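Local coordinates for pyrrolidone-carboxylate peptidase (Pyrococcus furiosus, PDB 1X10), which removes pyroglutamyl (5-oxoprolyl) groups from the N-termini of polypeptides, acting as a cysteine peptidase of the C15 family, at residues Tyr140-Val145 with Ser162-Val167. The protein carries 3 engineered substitutions. Sequence-based numbering, arbitrary orientation.
Engineered in segment 140-145: Ser-142 (natural residue Cys).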
ATOM      1  N   TYR A 140       0.767 -16.314  13.875  1.00 12.16           N
ATOM      2  CA  TYR A 140      -0.467 -17.075  13.744  1.00 12.36           C
ATOM      3  C   TYR A 140      -0.094 -18.538  13.470  1.00 11.92           C
ATOM      4  O   TYR A 140       0.919 -19.018  13.968  1.00 11.23           O
ATOM      5  CB  TYR A 140      -1.302 -16.470  12.608  1.00 12.43           C
ATOM      6  CG  TYR A 140      -2.736 -16.956  12.480  1.00 13.84           C
ATOM      7  CD1 TYR A 140      -3.608 -16.941  13.570  1.00 14.42           C
ATOM      8  CD2 TYR A 140      -3.238 -17.369  11.242  1.00 14.07           C
ATOM      9  CE1 TYR A 140      -4.946 -17.320  13.430  1.00 14.98           C
ATOM     10  CE2 TYR A 140      -4.576 -17.752  11.091  1.00 14.84           C
ATOM     11  CZ  TYR A 140      -5.421 -17.723  12.188  1.00 14.96           C
ATOM     12  OH  TYR A 140      -6.738 -18.095  12.039  1.00 14.57           O
ATOM     13  N   LEU A 141      -0.882 -19.255  12.675  1.00 11.88           N
ATOM     14  CA  LEU A 141      -0.566 -20.661  12.437  1.00 12.14           C
ATOM     15  C   LEU A 141       0.636 -20.977  11.553  1.00 11.97           C
ATOM     16  O   LEU A 141       1.275 -22.006  11.747  1.00 11.97           O
ATOM     17  CB  LEU A 141      -1.806 -21.399  11.934  1.00 14.01           C
ATOM     18  CG  LEU A 141      -2.562 -21.851  13.192  1.00 15.55           C
ATOM     19  CD1 LEU A 141      -4.037 -21.651  13.046  1.00 16.55           C
ATOM     20  CD2 LEU A 141      -2.205 -23.293  13.501  1.00 15.01           C
ATOM     21  N   SER A 142       0.957 -20.112  10.597  1.00 10.94           N
ATOM     22  CA  SER A 142       2.113 -20.374   9.744  1.00 10.69           C
ATOM     23  C   SER A 142       3.379 -20.413  10.594  1.00 10.17           C
ATOM     24  O   SER A 142       4.166 -21.352  10.493  1.00 10.40           O
ATOM     25  CB  SER A 142       2.242 -19.299   8.665  1.00 10.44           C
ATOM     26  OG  SER A 142       1.167 -19.396   7.742  1.00 10.20           O
ATOM     27  N   ASN A 143       3.567 -19.397  11.433  1.00  9.80           N
ATOM     28  CA  ASN A 143       4.738 -19.324  12.303  1.00 10.11           C
ATOM     29  C   ASN A 143       4.743 -20.482  13.300  1.00 10.10           C
ATOM     30  O   ASN A 143       5.793 -21.034  13.632  1.00  9.97           O
ATOM     31  CB  ASN A 143       4.744 -17.997  13.065  1.00 10.20           C
ATOM     32  CG  ASN A 143       5.874 -17.905  14.059  1.00 10.02           C
ATOM     33  OD1 ASN A 143       7.031 -17.707  13.689  1.00  9.87           O
ATOM     34  ND2 ASN A 143       5.544 -18.060  15.342  1.00 10.42           N
ATOM     35  N   TYR A 144       3.553 -20.829  13.774  1.00 10.45           N
ATOM     36  CA  TYR A 144       3.348 -21.908  14.736  1.00 10.35           C
ATOM     37  C   TYR A 144       3.927 -23.213  14.177  1.00 10.35           C
ATOM     38  O   TYR A 144       4.749 -23.868  14.823  1.00  9.98           O
ATOM     39  CB  TYR A 144       1.843 -22.042  14.993  1.00 10.38           C
ATOM     40  CG  TYR A 144       1.398 -23.108  15.972  1.00 11.18           C
ATOM     41  CD1 TYR A 144       1.592 -22.960  17.348  1.00 11.63           C
ATOM     42  CD2 TYR A 144       0.692 -24.226  15.525  1.00 10.85           C
ATOM     43  CE1 TYR A 144       1.076 -23.900  18.257  1.00 11.55           C
ATOM     44  CE2 TYR A 144       0.177 -25.161  16.416  1.00 11.77           C
ATOM     45  CZ  TYR A 144       0.367 -24.991  17.776  1.00 11.86           C
ATOM     46  OH  TYR A 144      -0.188 -25.902  18.641  1.00 12.62           O
ATOM     47  N   VAL A 145       3.513 -23.584  12.970  1.00 10.20           N
ATOM     48  CA  VAL A 145       4.016 -24.809  12.359  1.00 10.58           C
ATOM     49  C   VAL A 145       5.493 -24.682  11.981  1.00 10.75           C
ATOM     50  O   VAL A 145       6.261 -25.634  12.129  1.00  9.85           O
ATOM     51  CB  VAL A 145       3.195 -25.191  11.106  1.00 11.42           C
ATOM     52  CG1 VAL A 145       1.773 -25.556  11.511  1.00 10.69           C
ATOM     53  CG2 VAL A 145       3.182 -24.042  10.122  1.00 13.74           C
ATOM     54  N   SER A 162      14.308 -27.586   7.244  1.00 12.06           N
ATOM     55  CA  SER A 162      12.921 -27.202   7.475  1.00 11.26           C
ATOM     56  C   SER A 162      12.763 -25.707   7.240  1.00 10.82           C
ATOM     57  O   SER A 162      13.639 -24.908   7.596  1.00 10.28           O
ATOM     58  CB  SER A 162      12.502 -27.550   8.910  1.00 10.96           C
ATOM     59  OG  SER A 162      11.162 -27.157   9.163  1.00 11.87           O
ATOM     60  N   GLY A 163      11.645 -25.328   6.639  1.00 10.04           N
ATOM     61  CA  GLY A 163      11.413 -23.927   6.373  1.00  9.79           C
ATOM     62  C   GLY A 163       9.979 -23.664   5.987  1.00  9.64           C
ATOM     63  O   GLY A 163       9.176 -24.597   5.875  1.00  9.63           O
ATOM     64  N   PHE A 164       9.668 -22.391   5.770  1.00  9.34           N
ATOM     65  CA  PHE A 164       8.323 -21.985   5.415  1.00  9.22           C
ATOM     66  C   PHE A 164       8.284 -21.035   4.221  1.00  9.56           C
ATOM     67  O   PHE A 164       9.131 -20.149   4.079  1.00 10.14           O
ATOM     68  CB  PHE A 164       7.660 -21.317   6.624  1.00  9.21           C
ATOM     69  CG  PHE A 164       6.172 -21.289   6.545  1.00  8.21           C
ATOM     70  CD1 PHE A 164       5.523 -20.418   5.678  1.00  8.29           C
ATOM     71  CD2 PHE A 164       5.413 -22.193   7.274  1.00  8.74           C
ATOM     72  CE1 PHE A 164       4.140 -20.455   5.538  1.00  7.69           C
ATOM     73  CE2 PHE A 164       4.030 -22.236   7.137  1.00  7.83           C
ATOM     74  CZ  PHE A 164       3.395 -21.369   6.271  1.00  7.87           C
ATOM     75  N   ILE A 165       7.286 -21.226   3.368  1.00  9.75           N
ATOM     76  CA  ILE A 165       7.101 -20.387   2.191  1.00  9.70           C
ATOM     77  C   ILE A 165       5.672 -19.866   2.161  1.00  9.85           C
ATOM     78  O   ILE A 165       4.722 -20.638   2.273  1.00  9.33           O
ATOM     79  CB  ILE A 165       7.357 -21.182   0.893  1.00 10.44           C
ATOM     80  CG1 ILE A 165       8.833 -21.573   0.814  1.00 10.91           C
ATOM     81  CG2 ILE A 165       6.949 -20.350  -0.327  1.00  9.98           C
ATOM     82  CD1 ILE A 165       9.169 -22.440  -0.391  1.00 12.24           C
ATOM     83  N   HIS A 166       5.521 -18.553   2.033  1.00  9.66           N
ATOM     84  CA  HIS A 166       4.191 -17.960   1.966  1.00  9.91           C
ATOM     85  C   HIS A 166       3.888 -17.576   0.523  1.00 10.48           C
ATOM     86  O   HIS A 166       4.769 -17.099  -0.196  1.00 10.40           O
ATOM     87  CB  HIS A 166       4.108 -16.708   2.850  1.00 10.35           C
ATOM     88  CG  HIS A 166       3.609 -16.975   4.237  1.00 10.05           C
ATOM     89  ND1 HIS A 166       4.400 -16.821   5.355  1.00 10.25           N
ATOM     90  CD2 HIS A 166       2.394 -17.372   4.689  1.00 11.28           C
ATOM     91  CE1 HIS A 166       3.695 -17.107   6.435  1.00 10.76           C
ATOM     92  NE2 HIS A 166       2.475 -17.444   6.059  1.00 11.13           N
ATOM     93  N   VAL A 167       2.642 -17.783   0.101  1.00 10.78           N
ATOM     94  CA  VAL A 167       2.238 -17.429  -1.250  1.00 10.77           C
ATOM     95  C   VAL A 167       1.135 -16.380  -1.181  1.00 11.30           C
ATOM     96  O   VAL A 167       0.387 -16.315  -0.209  1.00 11.26           O
ATOM     97  CB  VAL A 167       1.706 -18.657  -2.042  1.00 10.70           C
ATOM     98  CG1 VAL A 167       2.747 -19.779  -2.025  1.00 11.24           C
ATOM     99  CG2 VAL A 167       0.374 -19.134  -1.461  1.00 10.64           C
TER
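Ser-142, in the first turn of helix 141-145, faces Phe-164 and His-166 of strand 162-167, the two segments running nearly antiparallel (164°) with their axes 9.2 Å apart at closest approach. Ser-142, an engineered replacement of the active-site cysteine, sends its hydroxyl to the imidazole of His-166: OG donates to NE2 over 2.9 Å, coming in at the ring edge but tilted 28° out of the ring plane. Ser-142 points its side chain at the strand, and OG, placed beside its own backbone N, meets NE2 there. On the far side of the imidazole, ND1 is hydrogen-bonded to the carboxylate of Glu-79. Serine, histidine and glutamate thus occupy the places of the Cys-His-Glu catalytic triad, and both ring nitrogens are engaged.

Phe-164 lies against both the helix and the imidazole. Its ring extends to the helix because chi1 (-160°) swings CG away from the backbone N, and its leading atom CZ lies 3.3 Å from Ser-142 OG and 3.4 Å from Ser-142 CB. The same ring sets CE1 3.4 Å above the plane of the His-166 imidazole, over the centre of one face. One turn further along the helix, Val-145 brings CG2 to the ring edge near its plane, 3.6 Å from Phe-164 CE2. Replacing Phe-164 with alanine is likely to leave a gap beside Val-145 CG2 and to remove the cover from one imidazole face, letting the ring shift more easily.

The contact is buried near the centre of the chain, where the start of helix 141-156 packs on strand 161-167, itself flanked by parallel strand 63-69 and antiparallel strand 76-83, the latter carrying Glu-79. Leu-141 and Tyr-144 of the same helix start pack against helix 47-59.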